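Putative uncharacterized protein lp_3323 (Lactobacillus plantarum, PDB 3DC7) is of unknown function but belongs to the GDSL-like lipase/acylhydrolase family of the SGNH clan and probably hydrolyses ester or related acyl bonds. Local coordinates at residues F85-G90 and L133-I138; G90-Y95 and Y157-Y162; I138-D143 and D200-N205; L178-D183 and R210-K215. All blocks are in the same frame, centred on the assembly; numbering follows the deposited sequence.

In the fold
Contact 1 is the deep core of the chain: two neighbouring strands of the parallel sheet, tied by backbone bonds and coated with apolar side chains. Contact 2 continues from both strands, pairing the short helix after 85-89 with the start of helix 159-173 through edge-to-face tyrosines and CH-pi packing. Q159 of contact 2 reaches back to I138 and I140, at the root of the loop that forms contact 3. That loop-to-loop contact, about 14 Å from the chain centre, is partly exposed and relies on backbone, hydroxyl and water bonds. Contact 4 returns to the sheet at edge strand 177-179, where leucines meet helix 206-223; its polar margin holds a sodium ion and touches the second subunit.

Contact 1: F85-G90 and L133-I138; sequences FIAVFG and LFISAI
V88 and I135 sit on adjacent parallel strands, and the backbone ladder runs through them. V88 N donates to L133 O at 3.0 Å, and V88 O receives I135 N in a short, straight bond. One step back, L133 N reaches I86 O at 3.1 Å, again close to the line of the carbonyl. Beyond F89 the ladder frays: G90 N to I135 O, at 3.4 Å, is a weak, bent bond. CA-H...O contacts fill in between, such as F89 CA to I135 O.

The strands run at 22° to each other, with the twist of the central parallel sheet of the α/β/α fold of SGNH hydrolases; 85-89 is its middle strand, bonded on its other flank to strand 24-28.

CH-pi contacts occur on both faces. On the A87, F89, L133 and I135 face, I135 sets CG2 squarely above the F89 ring, 3.8 Å from its centroid. That branch is anti to the I135 backbone N, while CG1 turns beside it (chi1 -54°). On the V88 and F134 face, F134 takes two conformations; in one of them V88 CB lies over the ring, so this contact is less certain. Helix 112-126 packs on that phenyl as well.

Apolar contacts complete the F89 and I135 face. L133 CD1 touches both A87 CB, 3.7 Å away, and the F85 ring at CZ, 3.8 Å away, an approach made with L133 CG between the backbone N and carbonyl carbon (chi1 65°). Farther along, the F89 ring edge meets A137 CA. S136 points away from strand 85-89 and hydrogen-bonds E163 and H177.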
loop_
_atom_site.group_PDB
_atom_site.type_symbol
_atom_site.label_atom_id
_atom_site.label_comp_id
_atom_site.label_asym_id
_atom_site.label_seq_id
_atom_site.Cartn_x
_atom_site.Cartn_y
_atom_site.Cartn_z
ATOM N N PHE A 85 5.432 17.776 13.600
ATOM C CA PHE A 85 5.362 16.405 13.103
ATOM C C PHE A 85 5.230 15.468 14.294
ATOM O O PHE A 85 5.931 15.628 15.297
ATOM C CB PHE A 85 6.621 16.058 12.296
ATOM C CG PHE A 85 6.684 14.613 11.826
ATOM C CD1 PHE A 85 5.760 14.116 10.901
ATOM C CD2 PHE A 85 7.689 13.762 12.287
ATOM C CE1 PHE A 85 5.828 12.784 10.457
ATOM C CE2 PHE A 85 7.766 12.443 11.861
ATOM C CZ PHE A 85 6.834 11.949 10.930
ATOM N N ILE A 86 4.329 14.502 14.189
ATOM C CA ILE A 86 4.174 13.494 15.227
ATOM C C ILE A 86 4.296 12.090 14.655
ATOM O O ILE A 86 3.554 11.702 13.751
ATOM C CB ILE A 86 2.840 13.649 16.008
ATOM C CG1 ILE A 86 2.807 15.008 16.722
ATOM C CG2 ILE A 86 2.667 12.497 17.015
ATOM C CD1 ILE A 86 1.397 15.549 16.992
ATOM N N ALA A 87 5.238 11.339 15.203
ATOM C CA ALA A 87 5.428 9.945 14.858
ATOM C C ALA A 87 5.123 9.050 16.068
ATOM O O ALA A 87 5.556 9.332 17.196
ATOM C CB ALA A 87 6.839 9.725 14.377
ATOM N N VAL A 88 4.359 7.987 15.829
ATOM C CA VAL A 88 4.102 6.977 16.852
ATOM C C VAL A 88 4.675 5.636 16.420
ATOM O O VAL A 88 4.363 5.129 15.339
ATOM C CB VAL A 88 2.603 6.836 17.179
ATOM C CG1 VAL A 88 2.381 5.781 18.271
ATOM C CG2 VAL A 88 2.022 8.192 17.582
ATOM N N PHE A 89 5.522 5.078 17.274
ATOM C CA PHE A 89 6.227 3.846 16.966
ATOM C C PHE A 89 5.948 2.826 18.086
ATOM O O PHE A 89 6.698 2.712 19.057
ATOM C CB PHE A 89 7.719 4.168 16.803
ATOM C CG PHE A 89 8.537 3.075 16.151
ATOM C CD1 PHE A 89 8.121 1.747 16.164
ATOM C CD2 PHE A 89 9.750 3.380 15.575
ATOM C CE1 PHE A 89 8.893 0.755 15.597
ATOM C CE2 PHE A 89 10.543 2.387 14.999
ATOM C CZ PHE A 89 10.114 1.078 15.007
ATOM N N GLY A 90 4.842 2.105 17.960
ATOM C CA GLY A 90 4.406 1.203 19.021
ATOM C C GLY A 90 3.697 -0.050 18.544
ATOM O O GLY A 90 3.428 -0.206 17.347
ATOM N N LEU A 133 2.405 10.188 11.355
ATOM C CA LEU A 133 2.415 8.819 10.883
ATOM C C LEU A 133 2.558 7.793 12.006
ATOM O O LEU A 133 3.113 8.084 13.074
ATOM C CB LEU A 133 3.435 8.598 9.752
ATOM C CG LEU A 133 4.956 8.705 9.859
ATOM C CD1 LEU A 133 5.469 8.365 11.213
ATOM C CD2 LEU A 133 5.582 7.764 8.863
ATOM N N PHE A 134 2.039 6.597 11.748
ATOM C CA PHE A 134 2.159 5.456 12.645
ATOM C C PHE A 134 3.168 4.477 12.086
ATOM O O PHE A 134 3.077 4.085 10.922
ATOM C CB PHE A 134 0.805 4.763 12.809
ATOM C CG PHE A 134 0.069 5.170 14.047
ATOM C CD1 PHE A 134 -0.236 4.234 15.022
ATOM C CD2 PHE A 134 -0.301 6.501 14.249
ATOM C CE1 PHE A 134 -0.912 4.605 16.179
ATOM C CE2 PHE A 134 -0.972 6.883 15.407
ATOM C CZ PHE A 134 -1.276 5.935 16.369
ATOM N N ILE A 135 4.137 4.098 12.915
ATOM C CA ILE A 135 5.171 3.143 12.515
ATOM C C ILE A 135 4.992 1.862 13.324
ATOM O O ILE A 135 4.980 1.906 14.549
ATOM C CB ILE A 135 6.597 3.715 12.727
ATOM C CG1 ILE A 135 6.752 5.068 12.009
ATOM C CG2 ILE A 135 7.618 2.739 12.219
ATOM C CD1 ILE A 135 7.890 5.902 12.533
ATOM N N SER A 136 4.832 0.728 12.647
ATOM C CA SER A 136 4.795 -0.561 13.355
ATOM C C SER A 136 6.067 -1.378 13.104
ATOM O O SER A 136 6.663 -1.298 12.027
ATOM C CB SER A 136 3.550 -1.352 12.981
ATOM O OG SER A 136 3.541 -1.658 11.602
ATOM N N ALA A 137 6.456 -2.173 14.095
ATOM C CA ALA A 137 7.781 -2.793 14.163
ATOM C C ALA A 137 8.025 -3.966 13.232
ATOM O O ALA A 137 7.103 -4.626 12.767
ATOM C CB ALA A 137 8.079 -3.215 15.592
ATOM N N ILE A 138 9.307 -4.203 12.980
ATOM C CA ILE A 138 9.829 -5.406 12.330
ATOM C C ILE A 138 9.344 -6.690 13.036
ATOM O O ILE A 138 9.147 -6.701 14.265
ATOM C CB ILE A 138 11.377 -5.334 12.299
ATOM C CG1 ILE A 138 11.810 -4.112 11.475
ATOM C CG2 ILE A 138 12.013 -6.626 11.731
ATOM C CD1 ILE A 138 13.070 -3.472 11.963
#

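Contact 2: G90-Y95 and Y157-Y162; sequences GGVNDY and YRQSDY
Y95 throws its ring toward the start of helix 159-173 because CG is anti to the backbone N (chi1 167°), whereas Y162 keeps CG beside its N (chi1 -68°) and lays its ring flat beneath the Y95 backbone. Y95 CA therefore stands over the middle of the Y162 ring, 3.8 Å from the centroid. The two rings form an offset edge-to-face pair: Y95 turns its edge to the face of Y162, with planes at 75° and Y95 CD1 3.8 Å from Y162 CE1. Farther along the same phenol, Y162 CE2 rests near D94 O.

One face of the Y95 ring is taken by Q159. Its CB sits almost exactly on the ring normal, 3.8 Å from the centroid, and its CA lies nearer the rim. Q159 N lies over the same face, 3.2 Å from Y95 CE1, while Y157 O meets the ring edge in its plane, 3.4 Å from that CE1. The hydrogen of Q159 N goes to a water at 3.0 Å, which gives a weak bond to Y95 OH.

G91 occupies the N-cap position of helix 92-96, in a G-x-N-D sequence matching a conserved block of SGNH hydrolases. Most polar ends point outward from the ring cluster: Y95 OH to S149 O, Y162 OH to Q99 O, D94 to the backbone of I65 and G66, and the Q159 amide to I138 and I140. The two helix starts thus meet through aromatic and CH-pi packing; hydroxyl bonds anchor the ring ends, while packing of Q159 on Y95 and the Y95 backbone on Y162 probably restricts ring rotation.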
loop_
_atom_site.group_PDB
_atom_site.type_symbol
_atom_site.label_atom_id
_atom_site.label_comp_id
_atom_site.label_asym_id
_atom_site.label_seq_id
_atom_site.Cartn_x
_atom_site.Cartn_y
_atom_site.Cartn_z
ATOM N N GLY A 90 4.842 2.105 17.960
ATOM C CA GLY A 90 4.406 1.203 19.021
ATOM C C GLY A 90 3.697 -0.050 18.544
ATOM O O GLY A 90 3.428 -0.206 17.347
ATOM N N GLY A 91 3.407 -0.945 19.492
ATOM C CA GLY A 91 2.705 -2.191 19.210
ATOM C C GLY A 91 3.509 -3.454 19.497
ATOM O O GLY A 91 2.926 -4.518 19.731
ATOM N N VAL A 92 4.838 -3.354 19.471
ATOM C CA VAL A 92 5.649 -4.542 19.662
ATOM C C VAL A 92 5.599 -5.033 21.107
ATOM O O VAL A 92 5.637 -6.238 21.350
ATOM C CB VAL A 92 7.104 -4.392 19.141
ATOM C CG1 VAL A 92 8.018 -3.751 20.178
ATOM C CG2 VAL A 92 7.637 -5.768 18.768
ATOM N N ASN A 93 5.483 -4.098 22.053
ATOM C CA ASN A 93 5.283 -4.459 23.462
ATOM C C ASN A 93 3.862 -4.918 23.733
ATOM O O ASN A 93 3.642 -5.823 24.533
ATOM C CB ASN A 93 5.656 -3.311 24.404
ATOM C CG ASN A 93 7.148 -3.034 24.422
ATOM O OD1 ASN A 93 7.576 -1.875 24.369
ATOM N ND2 ASN A 93 7.949 -4.099 24.491
ATOM N N ASP A 94 2.892 -4.308 23.062
ATOM C CA ASP A 94 1.530 -4.808 23.172
ATOM C C ASP A 94 1.491 -6.276 22.744
ATOM O O ASP A 94 0.881 -7.106 23.417
ATOM C CB ASP A 94 0.569 -3.952 22.374
ATOM C CG ASP A 94 0.591 -2.490 22.814
ATOM O OD1 ASP A 94 -0.414 -2.016 23.407
ATOM O OD2 ASP A 94 1.622 -1.808 22.564
ATOM N N TYR A 95 2.179 -6.602 21.650
ATOM C CA TYR A 95 2.306 -8.007 21.243
ATOM C C TYR A 95 3.094 -8.832 22.279
ATOM O O TYR A 95 2.562 -9.770 22.854
ATOM C CB TYR A 95 2.922 -8.162 19.840
ATOM C CG TYR A 95 3.357 -9.586 19.529
ATOM C CD1 TYR A 95 2.411 -10.597 19.320
ATOM C CD2 TYR A 95 4.711 -9.930 19.489
ATOM C CE1 TYR A 95 2.801 -11.905 19.069
ATOM C CE2 TYR A 95 5.109 -11.235 19.234
ATOM C CZ TYR A 95 4.152 -12.213 19.026
ATOM O OH TYR A 95 4.538 -13.500 18.750
ATOM N N TYR A 157 -2.045 -14.867 20.238
ATOM C CA TYR A 157 -2.114 -14.077 19.010
ATOM C C TYR A 157 -0.746 -14.009 18.357
ATOM O O TYR A 157 0.271 -14.231 19.004
ATOM C CB TYR A 157 -2.607 -12.653 19.262
ATOM C CG TYR A 157 -3.980 -12.553 19.860
ATOM C CD1 TYR A 157 -5.119 -12.775 19.090
ATOM C CD2 TYR A 157 -4.141 -12.236 21.211
ATOM C CE1 TYR A 157 -6.385 -12.683 19.649
ATOM C CE2 TYR A 157 -5.400 -12.143 21.783
ATOM C CZ TYR A 157 -6.512 -12.365 20.998
ATOM O OH TYR A 157 -7.749 -12.264 21.577
ATOM N N ARG A 158 -0.744 -13.690 17.067
ATOM C CA ARG A 158 0.474 -13.502 16.292
ATOM C C ARG A 158 0.772 -12.007 16.203
ATOM O O ARG A 158 -0.129 -11.192 16.338
ATOM C CB ARG A 158 0.295 -14.100 14.890
ATOM C CG ARG A 158 -0.329 -15.510 14.886
ATOM C CD ARG A 158 -0.951 -15.886 13.532
ATOM N NE ARG A 158 -1.983 -14.933 13.130
ATOM C CZ ARG A 158 -3.028 -15.213 12.356
ATOM N NH1 ARG A 158 -3.219 -16.439 11.886
ATOM N NH2 ARG A 158 -3.898 -14.256 12.061
ATOM N N GLN A 159 2.036 -11.655 15.976
ATOM C CA GLN A 159 2.422 -10.245 15.817
ATOM C C GLN A 159 1.584 -9.568 14.722
ATOM O O GLN A 159 1.134 -8.435 14.899
ATOM C CB GLN A 159 3.931 -10.110 15.539
ATOM C CG GLN A 159 4.456 -8.671 15.601
ATOM C CD GLN A 159 5.962 -8.566 15.342
ATOM O OE1 GLN A 159 6.684 -9.576 15.324
ATOM N NE2 GLN A 159 6.442 -7.339 15.128
ATOM N N SER A 160 1.357 -10.288 13.618
ATOM C CA SER A 160 0.569 -9.792 12.484
ATOM C C SER A 160 -0.902 -9.499 12.803
ATOM O O SER A 160 -1.573 -8.815 12.030
ATOM C CB SER A 160 0.660 -10.753 11.300
ATOM O OG SER A 160 0.034 -11.990 11.609
ATOM N N ASP A 161 -1.411 -10.011 13.926
ATOM C CA ASP A 161 -2.768 -9.626 14.381
ATOM C C ASP A 161 -2.789 -8.202 14.933
ATOM O O ASP A 161 -3.750 -7.461 14.722
ATOM C CB ASP A 161 -3.294 -10.601 15.421
ATOM C CG ASP A 161 -3.571 -11.965 14.842
ATOM O OD1 ASP A 161 -4.127 -12.023 13.725
ATOM O OD2 ASP A 161 -3.232 -12.982 15.488
ATOM N N TYR A 162 -1.708 -7.822 15.621
ATOM C CA TYR A 162 -1.538 -6.454 16.128
ATOM C C TYR A 162 -1.214 -5.488 14.998
ATOM O O TYR A 162 -1.765 -4.400 14.906
ATOM C CB TYR A 162 -0.443 -6.421 17.190
ATOM C CG TYR A 162 -0.815 -7.156 18.459
ATOM C CD1 TYR A 162 -0.805 -8.549 18.512
ATOM C CD2 TYR A 162 -1.174 -6.460 19.605
ATOM C CE1 TYR A 162 -1.147 -9.218 19.672
ATOM C CE2 TYR A 162 -1.517 -7.129 20.770
ATOM C CZ TYR A 162 -1.497 -8.503 20.792
ATOM O OH TYR A 162 -1.834 -9.168 21.935
HETATM O O HOH W 1 4.189 -13.615 15.369
#

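Contact 3: I138-D143 and D200-N205; sequences IHIGSD and DTLHPN
T201 makes the join to 138-143, with its carbonyl and its hydroxyl. G141 N gives a straight bond to T201 O at 2.8 Å, in the carbonyl plane, and D143 N bonds T201 OG1 at 3.1 Å. The hydroxyl passes its own hydrogen to D200 O, 2.7 Å off, on a lone pair; a water linking it to G141 O is its third partner. T201 OG1 takes this post between its backbone N and carbonyl carbon (chi1 83°), while CG2 turns toward the D143 side chain. G141, having no side chain, brings CA to 3.6 Å from T201 CB. Alongside, I140 CG2 touches L202 CD1 at 3.6 Å, and V92 of helix 92-96 meets both side chains. A second water joins I138 O to L202 O.

Behind T201, D200 OD1 holds the turn by accepting from both L202 N and H203 N, an Asx turn with its wider Asx motif. Q159 anchors the other loop through I138 and I140. The sequence D200-T201-L202-H203 fits the D-x-x-H block of SGNH hydrolases, which in relatives supplies the catalytic acid and base; loop 138-143 thus braces the loop that probably carries this pair.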
loop_
_atom_site.group_PDB
_atom_site.type_symbol
_atom_site.label_atom_id
_atom_site.label_comp_id
_atom_site.label_asym_id
_atom_site.label_seq_id
_atom_site.Cartn_x
_atom_site.Cartn_y
_atom_site.Cartn_z
ATOM N N ILE A 138 9.307 -4.203 12.980
ATOM C CA ILE A 138 9.829 -5.406 12.330
ATOM C C ILE A 138 9.344 -6.690 13.036
ATOM O O ILE A 138 9.147 -6.701 14.265
ATOM C CB ILE A 138 11.377 -5.334 12.299
ATOM C CG1 ILE A 138 11.810 -4.112 11.475
ATOM C CG2 ILE A 138 12.013 -6.626 11.731
ATOM C CD1 ILE A 138 13.070 -3.472 11.963
ATOM N N HIS A 139 9.115 -7.736 12.238
ATOM C CA HIS A 139 8.838 -9.089 12.730
ATOM C C HIS A 139 9.968 -9.484 13.674
ATOM O O HIS A 139 11.134 -9.476 13.285
ATOM C CB HIS A 139 8.767 -10.086 11.556
ATOM C CG HIS A 139 8.077 -11.379 11.886
ATOM N ND1 HIS A 139 8.394 -12.140 12.994
ATOM C CD2 HIS A 139 7.098 -12.056 11.241
ATOM C CE1 HIS A 139 7.627 -13.217 13.029
ATOM N NE2 HIS A 139 6.836 -13.193 11.974
ATOM N N ILE A 140 9.626 -9.800 14.918
ATOM C CA ILE A 140 10.650 -10.111 15.914
ATOM C C ILE A 140 10.978 -11.598 15.943
ATOM O O ILE A 140 10.222 -12.415 15.422
ATOM C CB ILE A 140 10.254 -9.627 17.338
ATOM C CG1 ILE A 140 9.073 -10.442 17.881
ATOM C CG2 ILE A 140 9.996 -8.110 17.348
ATOM C CD1 ILE A 140 8.698 -10.129 19.298
ATOM N N GLY A 141 12.114 -11.936 16.544
ATOM C CA GLY A 141 12.527 -13.329 16.724
ATOM C C GLY A 141 12.084 -13.862 18.072
ATOM O O GLY A 141 11.187 -13.291 18.701
ATOM N N SER A 142 12.720 -14.943 18.520
ATOM C CA SER A 142 12.290 -15.671 19.714
ATOM C C SER A 142 13.306 -15.679 20.858
ATOM O O SER A 142 13.155 -16.431 21.819
ATOM C CB SER A 142 11.945 -17.114 19.342
ATOM O OG SER A 142 10.651 -17.190 18.772
ATOM N N ASP A 143 14.332 -14.846 20.761
ATOM C CA ASP A 143 15.456 -14.951 21.674
ATOM C C ASP A 143 15.514 -13.883 22.760
ATOM O O ASP A 143 16.416 -13.908 23.589
ATOM C CB ASP A 143 16.768 -14.998 20.885
ATOM C CG ASP A 143 16.903 -16.273 20.044
ATOM O OD1 ASP A 143 16.316 -17.325 20.418
ATOM O OD2 ASP A 143 17.606 -16.224 19.002
ATOM N N ASP A 200 19.171 -8.473 19.775
ATOM C CA ASP A 200 18.641 -9.578 20.577
ATOM C C ASP A 200 17.377 -10.201 19.975
ATOM O O ASP A 200 16.583 -10.843 20.694
ATOM C CB ASP A 200 18.301 -9.034 21.975
ATOM C CG ASP A 200 17.410 -7.801 21.906
ATOM O OD1 ASP A 200 16.779 -7.579 20.843
ATOM O OD2 ASP A 200 17.343 -7.048 22.895
ATOM N N THR A 201 17.193 -9.998 18.667
ATOM C CA THR A 201 15.988 -10.390 17.905
ATOM C C THR A 201 14.738 -9.559 18.188
ATOM O O THR A 201 13.657 -9.905 17.719
ATOM C CB THR A 201 15.627 -11.911 17.972
ATOM O OG1 THR A 201 14.884 -12.199 19.172
ATOM C CG2 THR A 201 16.870 -12.804 17.856
ATOM N N LEU A 202 14.890 -8.469 18.945
ATOM C CA LEU A 202 13.794 -7.526 19.185
ATOM C C LEU A 202 14.187 -6.061 18.897
ATOM O O LEU A 202 13.509 -5.372 18.127
ATOM C CB LEU A 202 13.231 -7.692 20.603
ATOM C CG LEU A 202 12.300 -6.584 21.136
ATOM C CD1 LEU A 202 10.964 -6.527 20.426
ATOM C CD2 LEU A 202 12.077 -6.714 22.647
ATOM N N HIS A 203 15.273 -5.594 19.515
ATOM C CA HIS A 203 15.719 -4.214 19.356
ATOM C C HIS A 203 16.649 -4.103 18.165
ATOM O O HIS A 203 17.555 -4.903 18.028
ATOM C CB HIS A 203 16.456 -3.724 20.609
ATOM C CG HIS A 203 15.639 -3.802 21.856
ATOM N ND1 HIS A 203 14.630 -2.910 22.141
ATOM C CD2 HIS A 203 15.674 -4.673 22.890
ATOM C CE1 HIS A 203 14.074 -3.233 23.296
ATOM N NE2 HIS A 203 14.693 -4.300 23.772
ATOM N N PRO A 204 16.422 -3.109 17.292
ATOM C CA PRO A 204 17.399 -2.860 16.242
ATOM C C PRO A 204 18.715 -2.394 16.843
ATOM O O PRO A 204 18.716 -1.707 17.864
ATOM C CB PRO A 204 16.763 -1.724 15.428
ATOM C CG PRO A 204 15.334 -1.758 15.743
ATOM C CD PRO A 204 15.266 -2.203 17.184
ATOM N N ASN A 205 19.826 -2.808 16.248
ATOM C CA ASN A 205 21.112 -2.220 16.588
ATOM C C ASN A 205 21.317 -0.931 15.758
ATOM O O ASN A 205 20.373 -0.442 15.136
ATOM C CB ASN A 205 22.232 -3.248 16.379
ATOM C CG ASN A 205 22.361 -3.681 14.929
ATOM O OD1 ASN A 205 21.842 -3.019 14.029
ATOM N ND2 ASN A 205 23.046 -4.796 14.696
HETATM O O HOH W 2 11.124 -4.961 16.079
HETATM O O HOH W 3 12.387 -12.143 20.818
#

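Contact 4: L178-D183 and R210-K215; sequences LSLYRD and RVIARK. With NA (sodium ion), chain H.
L180, in the short helix that follows edge strand 177-179, packs against I212 and K215 of helix 206-223, one of the helices layered on the sheet of this α/β/α sandwich. L180 CD1 touches I212 CG1 at 3.8 Å, the two side chains crossing at about a right angle, and L180 CD2 faces K215 CB more loosely, 4.2 Å away. L178 CD2 lies 4.1 Å from K215 O.

K215 bends at chi2 (-63°) and again at chi4, which carries its aliphatic part alongside D183, with K215 CE 3.6 Å from D183 O. Its ammonium goes on to H223 O of the second subunit. The short helix is capped by S179, whose OG accepts from R182 N at 3.0 Å and also bonds E163. D183 OD1 binds a sodium ion at 2.3 Å; a water 2.2 Å from the metal makes a weak bond back to D183 OD2.

On the sheet side, L178 meets L133 and L180 meets I135, both of strand 132-136, while I212 also reaches Y42 of helix 42-50. Y181 turns instead toward helix 159-173 and bonds D172 of the second subunit.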
loop_
_atom_site.group_PDB
_atom_site.type_symbol
_atom_site.label_atom_id
_atom_site.label_comp_id
_atom_site.label_asym_id
_atom_site.label_seq_id
_atom_site.Cartn_x
_atom_site.Cartn_y
_atom_site.Cartn_z
ATOM N N LEU A 178 3.214 3.434 8.181
ATOM C CA LEU A 178 4.441 2.839 7.679
ATOM C C LEU A 178 4.707 1.507 8.388
ATOM O O LEU A 178 5.021 1.480 9.586
ATOM C CB LEU A 178 5.621 3.797 7.891
ATOM C CG LEU A 178 7.058 3.294 7.659
ATOM C CD1 LEU A 178 7.252 2.665 6.286
ATOM C CD2 LEU A 178 8.030 4.445 7.835
ATOM N N SER A 179 4.592 0.409 7.650
ATOM C CA SER A 179 4.763 -0.913 8.238
ATOM C C SER A 179 6.170 -1.436 8.022
ATOM O O SER A 179 6.472 -1.958 6.941
ATOM C CB SER A 179 3.762 -1.886 7.632
ATOM O OG SER A 179 4.046 -3.203 8.071
ATOM N N LEU A 180 7.039 -1.291 9.030
ATOM C CA LEU A 180 8.390 -1.886 8.947
ATOM C C LEU A 180 8.277 -3.404 8.903
ATOM O O LEU A 180 9.119 -4.097 8.339
ATOM C CB LEU A 180 9.266 -1.472 10.121
ATOM C CG LEU A 180 9.527 0.014 10.333
ATOM C CD1 LEU A 180 10.431 0.182 11.532
ATOM C CD2 LEU A 180 10.151 0.640 9.082
ATOM N N TYR A 181 7.215 -3.905 9.516
ATOM C CA TYR A 181 6.850 -5.310 9.449
ATOM C C TYR A 181 6.852 -5.829 7.991
ATOM O O TYR A 181 7.556 -6.796 7.693
ATOM C CB TYR A 181 5.487 -5.536 10.128
ATOM C CG TYR A 181 5.141 -6.987 10.332
ATOM C CD1 TYR A 181 4.496 -7.721 9.329
ATOM C CD2 TYR A 181 5.464 -7.640 11.524
ATOM C CE1 TYR A 181 4.186 -9.072 9.514
ATOM C CE2 TYR A 181 5.151 -8.974 11.716
ATOM C CZ TYR A 181 4.514 -9.688 10.707
ATOM O OH TYR A 181 4.202 -11.019 10.896
ATOM N N ARG A 182 6.094 -5.164 7.110
ATOM C CA ARG A 182 5.923 -5.566 5.695
ATOM C C ARG A 182 7.056 -5.184 4.745
ATOM O O ARG A 182 7.269 -5.866 3.738
ATOM C CB ARG A 182 4.664 -4.933 5.083
ATOM C CG ARG A 182 3.358 -5.345 5.685
ATOM C CD ARG A 182 2.247 -5.309 4.636
ATOM N NE ARG A 182 1.099 -6.091 5.096
ATOM C CZ ARG A 182 0.265 -6.765 4.306
ATOM N NH1 ARG A 182 0.441 -6.780 2.988
ATOM N NH2 ARG A 182 -0.747 -7.445 4.846
ATOM N N ASP A 183 7.729 -4.068 5.022
ATOM C CA ASP A 183 8.540 -3.400 4.002
ATOM C C ASP A 183 9.975 -3.020 4.393
ATOM O O ASP A 183 10.692 -2.459 3.563
ATOM C CB ASP A 183 7.831 -2.131 3.505
ATOM C CG ASP A 183 6.645 -2.419 2.576
ATOM O OD1 ASP A 183 6.762 -3.216 1.596
ATOM O OD2 ASP A 183 5.584 -1.797 2.828
ATOM N N ARG A 210 19.860 2.636 11.000
ATOM C CA ARG A 210 20.175 3.322 9.749
ATOM C C ARG A 210 19.157 2.937 8.677
ATOM O O ARG A 210 18.687 3.783 7.903
ATOM C CB ARG A 210 21.598 2.990 9.298
ATOM C CG ARG A 210 22.665 3.696 10.115
ATOM C CD ARG A 210 24.021 3.658 9.433
ATOM N NE ARG A 210 24.611 2.322 9.401
ATOM C CZ ARG A 210 25.232 1.743 10.425
ATOM N NH1 ARG A 210 25.341 2.368 11.592
ATOM N NH2 ARG A 210 25.742 0.528 10.284
ATOM N N VAL A 211 18.826 1.646 8.645
ATOM C CA VAL A 211 17.810 1.120 7.716
ATOM C C VAL A 211 16.469 1.808 7.978
ATOM O O VAL A 211 15.835 2.314 7.050
ATOM C CB VAL A 211 17.655 -0.426 7.814
ATOM C CG1 VAL A 211 16.408 -0.907 7.077
ATOM C CG2 VAL A 211 18.885 -1.134 7.258
ATOM N N ILE A 212 16.057 1.840 9.245
ATOM C CA ILE A 212 14.773 2.426 9.628
ATOM C C ILE A 212 14.661 3.898 9.227
ATOM O O ILE A 212 13.626 4.326 8.724
ATOM C CB ILE A 212 14.501 2.234 11.145
ATOM C CG1 ILE A 212 14.206 0.760 11.430
ATOM C CG2 ILE A 212 13.333 3.114 11.608
ATOM C CD1 ILE A 212 14.273 0.391 12.891
ATOM N N ALA A 213 15.739 4.652 9.435
ATOM C CA ALA A 213 15.836 6.052 9.025
ATOM C C ALA A 213 15.640 6.228 7.526
ATOM O O ALA A 213 14.906 7.119 7.088
ATOM C CB ALA A 213 17.174 6.633 9.458
ATOM N N ARG A 214 16.291 5.376 6.741
ATOM C CA ARG A 214 16.117 5.382 5.288
ATOM C C ARG A 214 14.671 5.056 4.898
ATOM O O ARG A 214 14.088 5.722 4.052
ATOM C CB ARG A 214 17.084 4.405 4.635
ATOM C CG ARG A 214 18.542 4.832 4.759
ATOM C CD ARG A 214 19.453 4.013 3.854
ATOM N NE ARG A 214 19.625 2.634 4.307
ATOM C CZ ARG A 214 20.724 2.156 4.893
ATOM N NH1 ARG A 214 21.781 2.936 5.114
ATOM N NH2 ARG A 214 20.770 0.883 5.247
ATOM N N LYS A 215 14.088 4.055 5.543
ATOM C CA LYS A 215 12.717 3.644 5.232
ATOM C C LYS A 215 11.734 4.747 5.571
ATOM O O LYS A 215 10.793 4.983 4.822
ATOM C CB LYS A 215 12.349 2.338 5.952
ATOM C CG LYS A 215 13.043 1.098 5.369
ATOM C CD LYS A 215 12.624 0.836 3.913
ATOM C CE LYS A 215 13.535 -0.201 3.230
ATOM N NZ LYS A 215 14.619 0.429 2.407
HETATM NA NA NA H . 5.773 -4.223 -0.200
HETATM O O HOH W 4 4.674 -2.326 0.315
#